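Local coordinates for WGR domain-containing protein (Bacteroides fragilis, PDB 2RA8) that is of unknown function but joins a WGR domain, a module commonly linked to nucleic-acid binding, to a curved array of leucine-rich repeats, at residues S186-I200 against D212-L226. Sequence-based numbering, arbitrary orientation.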
ATOM      1  N   SER A 186     -24.206  -9.358  11.064  1.00 23.84           N
ATOM      2  CA  SER A 186     -25.428  -9.923  10.502  1.00 27.11           C
ATOM      3  C   SER A 186     -26.024  -8.869   9.607  1.00 21.43           C
ATOM      4  O   SER A 186     -25.799  -7.681   9.823  1.00 20.00           O
ATOM      5  CB  SER A 186     -26.427 -10.299  11.600  1.00 29.01           C
ATOM      6  OG  SER A 186     -27.543 -10.969  11.035  1.00 29.89           O
ATOM      7  N   ILE A 187     -26.763  -9.292   8.586  1.00 26.39           N
ATOM      8  CA  ILE A 187     -27.397  -8.358   7.661  1.00 23.93           C
ATOM      9  C   ILE A 187     -28.841  -8.741   7.475  1.00 29.46           C
ATOM     10  O   ILE A 187     -29.548  -8.168   6.647  1.00 20.82           O
ATOM     11  CB  ILE A 187     -26.700  -8.341   6.282  1.00 20.54           C
ATOM     12  CG1 ILE A 187     -26.732  -9.736   5.658  1.00 24.63           C
ATOM     13  CG2 ILE A 187     -25.271  -7.831   6.435  1.00 26.49           C
ATOM     14  CD1 ILE A 187     -26.244  -9.767   4.227  1.00 23.75           C
ATOM     15  N   GLY A 188     -29.274  -9.732   8.251  1.00 20.86           N
ATOM     16  CA  GLY A 188     -30.648 -10.186   8.201  1.00 16.93           C
ATOM     17  C   GLY A 188     -31.001 -11.103   7.050  1.00 25.70           C
ATOM     18  O   GLY A 188     -30.150 -11.467   6.227  1.00 26.83           O
ATOM     19  N   LYS A 189     -32.274 -11.482   7.012  1.00 26.80           N
ATOM     20  CA  LYS A 189     -32.813 -12.346   5.976  1.00 29.34           C
ATOM     21  C   LYS A 189     -34.066 -11.662   5.490  1.00 32.67           C
ATOM     22  O   LYS A 189     -35.169 -11.974   5.930  1.00 30.51           O
ATOM     23  CB  LYS A 189     -33.145 -13.725   6.557  1.00 30.64           C
ATOM     24  CG  LYS A 189     -31.936 -14.414   7.168  1.00 24.69           C
ATOM     25  CD  LYS A 189     -32.251 -15.784   7.726  1.00 30.24           C
ATOM     26  CE  LYS A 189     -31.052 -16.331   8.485  1.00 41.82           C
ATOM     27  NZ  LYS A 189     -31.302 -17.698   9.021  1.00 43.02           N
ATOM     28  N   LYS A 190     -33.886 -10.702   4.590  1.00 27.16           N
ATOM     29  CA  LYS A 190     -35.000  -9.936   4.056  1.00 27.65           C
ATOM     30  C   LYS A 190     -34.830  -9.718   2.588  1.00 28.34           C
ATOM     31  O   LYS A 190     -33.740  -9.901   2.035  1.00 26.09           O
ATOM     32  CB  LYS A 190     -35.081  -8.568   4.750  1.00 35.30           C
ATOM     33  CG  LYS A 190     -35.246  -8.649   6.263  1.00 28.84           C
ATOM     34  CD  LYS A 190     -35.045  -7.300   6.943  1.00 39.11           C
ATOM     35  CE  LYS A 190     -35.331  -7.418   8.440  1.00 41.48           C
ATOM     36  NZ  LYS A 190     -35.023  -6.184   9.213  1.00 49.97           N
ATOM     37  N   PRO A 191     -35.923  -9.370   1.898  1.00 20.84           N
ATOM     38  CA  PRO A 191     -35.719  -9.151   0.471  1.00 24.42           C
ATOM     39  C   PRO A 191     -35.079  -7.793   0.317  1.00 22.91           C
ATOM     40  O   PRO A 191     -35.494  -6.826   0.960  1.00 25.00           O
ATOM     41  CB  PRO A 191     -37.135  -9.229  -0.100  1.00 30.78           C
ATOM     42  CG  PRO A 191     -38.009  -8.836   1.058  1.00 27.97           C
ATOM     43  CD  PRO A 191     -37.353  -9.503   2.227  1.00 27.45           C
ATOM     44  N   ARG A 192     -34.033  -7.718  -0.497  1.00 23.45           N
ATOM     45  CA  ARG A 192     -33.348  -6.453  -0.726  1.00 26.89           C
ATOM     46  C   ARG A 192     -33.082  -6.275  -2.181  1.00 23.21           C
ATOM     47  O   ARG A 192     -31.945  -6.375  -2.643  1.00 25.17           O
ATOM     48  CB  ARG A 192     -32.034  -6.400   0.052  1.00 28.36           C
ATOM     49  CG  ARG A 192     -32.225  -6.445   1.554  1.00 22.24           C
ATOM     50  CD  ARG A 192     -30.899  -6.241   2.248  1.00 27.61           C
ATOM     51  NE  ARG A 192     -30.959  -6.574   3.662  1.00 23.62           N
ATOM     52  CZ  ARG A 192     -31.630  -5.882   4.571  1.00 25.94           C
ATOM     53  NH1 ARG A 192     -31.614  -6.275   5.838  1.00 27.82           N
ATOM     54  NH2 ARG A 192     -32.310  -4.798   4.216  1.00 27.09           N
ATOM     55  N   PRO A 193     -34.142  -6.010  -2.954  1.00 19.68           N
ATOM     56  CA  PRO A 193     -33.977  -5.821  -4.389  1.00 19.24           C
ATOM     57  C   PRO A 193     -33.189  -4.576  -4.737  1.00 18.21           C
ATOM     58  O   PRO A 193     -32.806  -4.377  -5.892  1.00 26.39           O
ATOM     59  CB  PRO A 193     -35.425  -5.769  -4.892  1.00 20.82           C
ATOM     60  CG  PRO A 193     -36.154  -5.136  -3.738  1.00 18.07           C
ATOM     61  CD  PRO A 193     -35.557  -5.869  -2.558  1.00 25.39           C
ATOM     62  N   ASN A 194     -32.934  -3.731  -3.744  1.00 21.82           N
ATOM     63  CA  ASN A 194     -32.178  -2.503  -3.993  1.00 22.21           C
ATOM     64  C   ASN A 194     -30.703  -2.746  -4.214  1.00 23.60           C
ATOM     65  O   ASN A 194     -30.063  -2.021  -4.981  1.00 14.36           O
ATOM     66  CB  ASN A 194     -32.366  -1.497  -2.834  1.00 19.21           C
ATOM     67  CG  ASN A 194     -31.935  -2.059  -1.480  1.00 26.23           C
ATOM     68  OD1 ASN A 194     -31.049  -1.508  -0.815  1.00 22.09           O
ATOM     69  ND2 ASN A 194     -32.569  -3.144  -1.061  1.00 17.23           N
ATOM     70  N   LEU A 195     -30.155  -3.775  -3.568  1.00 19.94           N
ATOM     71  CA  LEU A 195     -28.717  -4.086  -3.683  1.00 13.54           C
ATOM     72  C   LEU A 195     -28.242  -4.616  -5.020  1.00 16.17           C
ATOM     73  O   LEU A 195     -28.781  -5.598  -5.544  1.00 23.18           O
ATOM     74  CB  LEU A 195     -28.300  -5.093  -2.593  1.00 13.02           C
ATOM     75  CG  LEU A 195     -28.102  -4.654  -1.139  1.00 29.34           C
ATOM     76  CD1 LEU A 195     -29.377  -4.057  -0.593  1.00 40.81           C
ATOM     77  CD2 LEU A 195     -27.703  -5.863  -0.289  1.00 16.58           C
ATOM     78  N   LYS A 196     -27.224  -3.970  -5.584  1.00 17.22           N
ATOM     79  CA  LYS A 196     -26.648  -4.403  -6.855  1.00 12.31           C
ATOM     80  C   LYS A 196     -25.284  -5.008  -6.624  1.00 24.21           C
ATOM     81  O   LYS A 196     -24.832  -5.866  -7.389  1.00 19.33           O
ATOM     82  CB  LYS A 196     -26.474  -3.227  -7.823  1.00 17.22           C
ATOM     83  CG  LYS A 196     -27.773  -2.526  -8.219  1.00 35.39           C
ATOM     84  CD  LYS A 196     -27.978  -2.580  -9.729  1.00 26.51           C
ATOM     85  CE  LYS A 196     -28.923  -1.485 -10.215  1.00 55.17           C
ATOM     86  NZ  LYS A 196     -28.329  -0.126 -10.042  1.00 59.27           N
ATOM     87  N   SER A 197     -24.612  -4.542  -5.575  1.00 18.83           N
ATOM     88  CA  SER A 197     -23.282  -5.038  -5.252  1.00 23.26           C
ATOM     89  C   SER A 197     -23.121  -5.296  -3.771  1.00 22.08           C
ATOM     90  O   SER A 197     -23.466  -4.458  -2.931  1.00 24.27           O
ATOM     91  CB  SER A 197     -22.213  -4.032  -5.716  1.00 23.34           C
ATOM     92  OG  SER A 197     -20.919  -4.600  -5.637  1.00 33.48           O
ATOM     93  N   LEU A 198     -22.575  -6.465  -3.454  1.00 15.39           N
ATOM     94  CA  LEU A 198     -22.356  -6.884  -2.084  1.00 17.93           C
ATOM     95  C   LEU A 198     -21.008  -7.536  -1.955  1.00 16.51           C
ATOM     96  O   LEU A 198     -20.753  -8.579  -2.566  1.00 19.32           O
ATOM     97  CB  LEU A 198     -23.432  -7.892  -1.661  1.00 16.39           C
ATOM     98  CG  LEU A 198     -23.242  -8.562  -0.295  1.00 19.33           C
ATOM     99  CD1 LEU A 198     -23.185  -7.493   0.800  1.00 15.74           C
ATOM    100  CD2 LEU A 198     -24.382  -9.548  -0.036  1.00 22.79           C
ATOM    101  N   GLU A 199     -20.131  -6.923  -1.167  1.00 18.09           N
ATOM    102  CA  GLU A 199     -18.801  -7.473  -0.946  1.00 18.26           C
ATOM    103  C   GLU A 199     -18.516  -7.467   0.520  1.00 21.56           C
ATOM    104  O   GLU A 199     -18.682  -6.449   1.189  1.00 10.81           O
ATOM    105  CB  GLU A 199     -17.724  -6.649  -1.666  1.00 29.78           C
ATOM    106  CG  GLU A 199     -16.285  -6.953  -1.190  1.00 12.35           C
ATOM    107  CD  GLU A 199     -15.220  -6.324  -2.090  1.00 19.81           C
ATOM    108  OE1 GLU A 199     -15.443  -5.201  -2.592  1.00 33.47           O
ATOM    109  OE2 GLU A 199     -14.159  -6.948  -2.283  1.00 39.27           O
ATOM    110  N   ILE A 200     -18.100  -8.615   1.041  1.00 20.33           N
ATOM    111  CA  ILE A 200     -17.786  -8.719   2.450  1.00 23.21           C
ATOM    112  C   ILE A 200     -16.354  -9.187   2.596  1.00 22.46           C
ATOM    113  O   ILE A 200     -15.971 -10.233   2.074  1.00 19.41           O
ATOM    114  CB  ILE A 200     -18.755  -9.686   3.163  1.00 21.05           C
ATOM    115  CG1 ILE A 200     -20.207  -9.196   2.987  1.00 18.25           C
ATOM    116  CG2 ILE A 200     -18.401  -9.775   4.638  1.00 15.98           C
ATOM    117  CD1 ILE A 200     -21.256 -10.106   3.609  1.00 25.32           C
ATOM    118  N   ASP A 212     -27.439 -15.473   6.126  1.00 20.29           N
ATOM    119  CA  ASP A 212     -28.193 -14.239   5.956  1.00 21.22           C
ATOM    120  C   ASP A 212     -28.370 -14.000   4.475  1.00 28.55           C
ATOM    121  O   ASP A 212     -29.459 -13.655   4.015  1.00 22.26           O
ATOM    122  CB  ASP A 212     -27.468 -13.046   6.587  1.00 21.93           C
ATOM    123  CG  ASP A 212     -27.576 -13.032   8.100  1.00 30.04           C
ATOM    124  OD1 ASP A 212     -28.533 -13.638   8.633  1.00 24.76           O
ATOM    125  OD2 ASP A 212     -26.716 -12.404   8.759  1.00 19.44           O
ATOM    126  N   ILE A 213     -27.308 -14.208   3.709  1.00 27.35           N
ATOM    127  CA  ILE A 213     -27.382 -14.016   2.265  1.00 20.10           C
ATOM    128  C   ILE A 213     -28.356 -14.995   1.644  1.00 25.01           C
ATOM    129  O   ILE A 213     -29.249 -14.600   0.894  1.00 23.83           O
ATOM    130  CB  ILE A 213     -25.992 -14.179   1.626  1.00 24.43           C
ATOM    131  CG1 ILE A 213     -25.033 -13.164   2.254  1.00 14.72           C
ATOM    132  CG2 ILE A 213     -26.078 -13.977   0.128  1.00 24.17           C
ATOM    133  CD1 ILE A 213     -23.581 -13.389   1.906  1.00 17.96           C
ATOM    134  N   LEU A 214     -28.212 -16.276   1.976  1.00 23.41           N
ATOM    135  CA  LEU A 214     -29.093 -17.311   1.437  1.00 28.96           C
ATOM    136  C   LEU A 214     -30.528 -17.041   1.817  1.00 28.15           C
ATOM    137  O   LEU A 214     -31.456 -17.345   1.061  1.00 29.87           O
ATOM    138  CB  LEU A 214     -28.696 -18.693   1.974  1.00 20.56           C
ATOM    139  CG  LEU A 214     -27.240 -19.146   1.890  1.00 32.20           C
ATOM    140  CD1 LEU A 214     -27.155 -20.634   2.237  1.00 30.98           C
ATOM    141  CD2 LEU A 214     -26.700 -18.907   0.505  1.00 24.44           C
ATOM    142  N   GLY A 215     -30.716 -16.468   3.002  1.00 18.34           N
ATOM    143  CA  GLY A 215     -32.057 -16.161   3.471  1.00 23.07           C
ATOM    144  C   GLY A 215     -32.627 -14.868   2.920  1.00 21.23           C
ATOM    145  O   GLY A 215     -33.801 -14.562   3.138  1.00 31.44           O
ATOM    146  N   SER A 216     -31.805 -14.105   2.209  1.00 31.53           N
ATOM    147  CA  SER A 216     -32.250 -12.837   1.643  1.00 27.06           C
ATOM    148  C   SER A 216     -32.546 -12.982   0.185  1.00 27.21           C
ATOM    149  O   SER A 216     -32.062 -13.902  -0.470  1.00 32.59           O
ATOM    150  CB  SER A 216     -31.171 -11.769   1.804  1.00 26.40           C
ATOM    151  OG  SER A 216     -30.804 -11.607   3.161  1.00 24.95           O
ATOM    152  N   ASP A 217     -33.357 -12.070  -0.337  1.00 29.38           N
ATOM    153  CA  ASP A 217     -33.689 -12.087  -1.751  1.00 19.74           C
ATOM    154  C   ASP A 217     -32.944 -10.939  -2.380  1.00 20.17           C
ATOM    155  O   ASP A 217     -33.154  -9.778  -2.027  1.00 28.78           O
ATOM    156  CB  ASP A 217     -35.198 -11.926  -1.952  1.00 30.83           C
ATOM    157  CG  ASP A 217     -35.989 -13.068  -1.334  1.00 31.58           C
ATOM    158  OD1 ASP A 217     -35.761 -14.238  -1.728  1.00 30.60           O
ATOM    159  OD2 ASP A 217     -36.835 -12.800  -0.455  1.00 43.61           O
ATOM    160  N   LEU A 218     -32.048 -11.266  -3.299  1.00 19.55           N
ATOM    161  CA  LEU A 218     -31.246 -10.263  -3.983  1.00 16.56           C
ATOM    162  C   LEU A 218     -31.376 -10.467  -5.469  1.00 23.78           C
ATOM    163  O   LEU A 218     -30.385 -10.711  -6.159  1.00 19.59           O
ATOM    164  CB  LEU A 218     -29.766 -10.416  -3.562  1.00 17.63           C
ATOM    165  CG  LEU A 218     -29.515 -10.466  -2.055  1.00 17.64           C
ATOM    166  CD1 LEU A 218     -28.057 -10.765  -1.758  1.00 26.49           C
ATOM    167  CD2 LEU A 218     -29.911  -9.129  -1.439  1.00 22.96           C
ATOM    168  N   PRO A 219     -32.604 -10.354  -6.006  1.00 18.89           N
ATOM    169  CA  PRO A 219     -32.813 -10.550  -7.442  1.00 25.51           C
ATOM    170  C   PRO A 219     -32.047  -9.645  -8.369  1.00 21.42           C
ATOM    171  O   PRO A 219     -31.698 -10.046  -9.477  1.00 20.95           O
ATOM    172  CB  PRO A 219     -34.323 -10.373  -7.597  1.00 21.86           C
ATOM    173  CG  PRO A 219     -34.628  -9.327  -6.572  1.00 22.41           C
ATOM    174  CD  PRO A 219     -33.825  -9.815  -5.374  1.00 27.60           C
ATOM    175  N   ASN A 220     -31.784  -8.415  -7.945  1.00 14.32           N
ATOM    176  CA  ASN A 220     -31.060  -7.487  -8.811  1.00 16.38           C
ATOM    177  C   ASN A 220     -29.574  -7.438  -8.553  1.00 17.57           C
ATOM    178  O   ASN A 220     -28.877  -6.613  -9.137  1.00 19.41           O
ATOM    179  CB  ASN A 220     -31.634  -6.078  -8.682  1.00 11.71           C
ATOM    180  CG  ASN A 220     -33.102  -6.012  -9.085  1.00 16.54           C
ATOM    181  OD1 ASN A 220     -33.499  -6.582 -10.109  1.00 15.88           O
ATOM    182  ND2 ASN A 220     -33.904  -5.310  -8.292  1.00 22.24           N
ATOM    183  N   LEU A 221     -29.074  -8.314  -7.684  1.00 22.15           N
ATOM    184  CA  LEU A 221     -27.639  -8.330  -7.383  1.00 14.46           C
ATOM    185  C   LEU A 221     -26.842  -8.607  -8.655  1.00 17.41           C
ATOM    186  O   LEU A 221     -27.209  -9.473  -9.455  1.00 17.86           O
ATOM    187  CB  LEU A 221     -27.327  -9.407  -6.340  1.00 18.86           C
ATOM    188  CG  LEU A 221     -25.939  -9.302  -5.696  1.00 18.94           C
ATOM    189  CD1 LEU A 221     -25.879  -8.044  -4.859  1.00 13.05           C
ATOM    190  CD2 LEU A 221     -25.671 -10.509  -4.829  1.00 19.01           C
ATOM    191  N   GLU A 222     -25.758  -7.861  -8.859  1.00 22.30           N
ATOM    192  CA  GLU A 222     -24.915  -8.042 -10.042  1.00 20.73           C
ATOM    193  C   GLU A 222     -23.509  -8.470  -9.675  1.00 15.22           C
ATOM    194  O   GLU A 222     -22.793  -9.062 -10.485  1.00 24.59           O
ATOM    195  CB  GLU A 222     -24.856  -6.745 -10.851  1.00 20.48           C
ATOM    196  CG  GLU A 222     -26.234  -6.244 -11.294  1.00 28.38           C
ATOM    197  CD  GLU A 222     -26.151  -5.082 -12.262  1.00 35.51           C
ATOM    198  OE1 GLU A 222     -25.350  -4.155 -12.013  1.00 33.28           O
ATOM    199  OE2 GLU A 222     -26.893  -5.094 -13.267  1.00 48.01           O
ATOM    200  N   LYS A 223     -23.115  -8.165  -8.445  1.00 16.85           N
ATOM    201  CA  LYS A 223     -21.794  -8.514  -7.938  1.00 19.51           C
ATOM    202  C   LYS A 223     -21.850  -9.011  -6.509  1.00 17.57           C
ATOM    203  O   LYS A 223     -22.502  -8.407  -5.654  1.00 13.32           O
ATOM    204  CB  LYS A 223     -20.854  -7.300  -8.014  1.00 23.89           C
ATOM    205  CG  LYS A 223     -19.480  -7.542  -7.396  1.00 15.11           C
ATOM    206  CD  LYS A 223     -18.473  -6.467  -7.774  1.00 21.00           C
ATOM    207  CE  LYS A 223     -17.135  -6.724  -7.086  1.00 37.53           C
ATOM    208  NZ  LYS A 223     -16.063  -5.816  -7.572  1.00 37.23           N
ATOM    209  N   LEU A 224     -21.174 -10.127  -6.256  1.00 18.22           N
ATOM    210  CA  LEU A 224     -21.100 -10.725  -4.928  1.00 24.43           C
ATOM    211  C   LEU A 224     -19.707 -11.216  -4.713  1.00 21.54           C
ATOM    212  O   LEU A 224     -19.237 -12.090  -5.431  1.00 16.87           O
ATOM    213  CB  LEU A 224     -22.062 -11.910  -4.787  1.00 24.84           C
ATOM    214  CG  LEU A 224     -21.931 -12.760  -3.508  1.00 16.63           C
ATOM    215  CD1 LEU A 224     -22.166 -11.907  -2.259  1.00 16.25           C
ATOM    216  CD2 LEU A 224     -22.942 -13.907  -3.557  1.00 25.11           C
ATOM    217  N   VAL A 225     -19.032 -10.642  -3.731  1.00 19.76           N
ATOM    218  CA  VAL A 225     -17.674 -11.036  -3.402  1.00 16.43           C
ATOM    219  C   VAL A 225     -17.612 -11.296  -1.924  1.00 18.82           C
ATOM    220  O   VAL A 225     -17.948 -10.430  -1.113  1.00 22.40           O
ATOM    221  CB  VAL A 225     -16.658  -9.940  -3.771  1.00 17.76           C
ATOM    222  CG1 VAL A 225     -15.276 -10.297  -3.220  1.00 10.66           C
ATOM    223  CG2 VAL A 225     -16.575  -9.812  -5.287  1.00 16.28           C
ATOM    224  N   LEU A 226     -17.195 -12.508  -1.569  1.00 22.82           N
ATOM    225  CA  LEU A 226     -17.091 -12.908  -0.176  1.00 22.84           C
ATOM    226  C   LEU A 226     -15.722 -13.441   0.133  1.00 15.76           C
ATOM    227  O   LEU A 226     -15.230 -14.336  -0.558  1.00 24.42           O
ATOM    228  CB  LEU A 226     -18.110 -14.012   0.147  1.00 21.57           C
ATOM    229  CG  LEU A 226     -19.606 -13.732  -0.060  1.00 24.33           C
ATOM    230  CD1 LEU A 226     -20.395 -15.016   0.178  1.00 25.01           C
ATOM    231  CD2 LEU A 226     -20.073 -12.621   0.882  1.00 18.50           C
TER
HETATM  232  O   HOH W   1     -29.933  -9.139   4.124  1.00 25.90           O
HETATM  233  O   HOH W   2     -31.022  -7.346  -5.219  1.00 15.65           O
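Leu198 and Leu224 lie side by side on neighbouring parallel strands, part of two successive turns of the leucine-rich repeat fold. Strands 197-201 and 223-227 are joined by helix 207-215 in a beta-alpha-beta unit, and their short segments run 5° from parallel.

Backbone bonds set the register. Leu198 N donates to Lys223 O, Val225 N to Leu198 O, and Ile200 N to Val225 O. Where the strands begin, Lys196 O accepts from both Glu222 N (2.6 Å) and Lys223 N. Before them, Pro191 pairs with Asp217 in a single bridge: Arg192 N donates to Asp217 O (2.7 Å) and Asp217 N to Lys190 O.

Apolar side chains fill the interior. In both Leu198 and Leu224, CG is anti to the backbone N (chi1 173° in Leu198), which sends the two side chains the same way, with Leu198 CD2 3.9 Å from Leu224 CD1. Ile200 CD1 likewise packs on Leu226 CD2, but with different first torsions. Ile213, Leu218 and Leu221 close over Leu198, with Leu221 CD1 4.0 Å from Leu198 CB. On the other face, Glu199 runs alongside Val225. Strands 176-180 and 256-260 continue the parallel sheet on either side.

Polar groups tie loop 186-195 to helix 207-215 and the turn that follows it. Asp212 OD2 accepts Ser186 OG at 2.8 Å and Ile187 N at 3.1 Å, both from the same face of the carboxylate. Arg192 NH1 bonds to Ile187 O, while its NH2 forms a salt bridge with Asp169. A water donates to Ile187 O and Ser216 OG and accepts from Arg192 NE in the guanidinium plane. Asn220 ND2 gives a nearly straight bond to Pro193 O (2.8 Å, 169° at the hydrogen), with that oxygen in the amide plane.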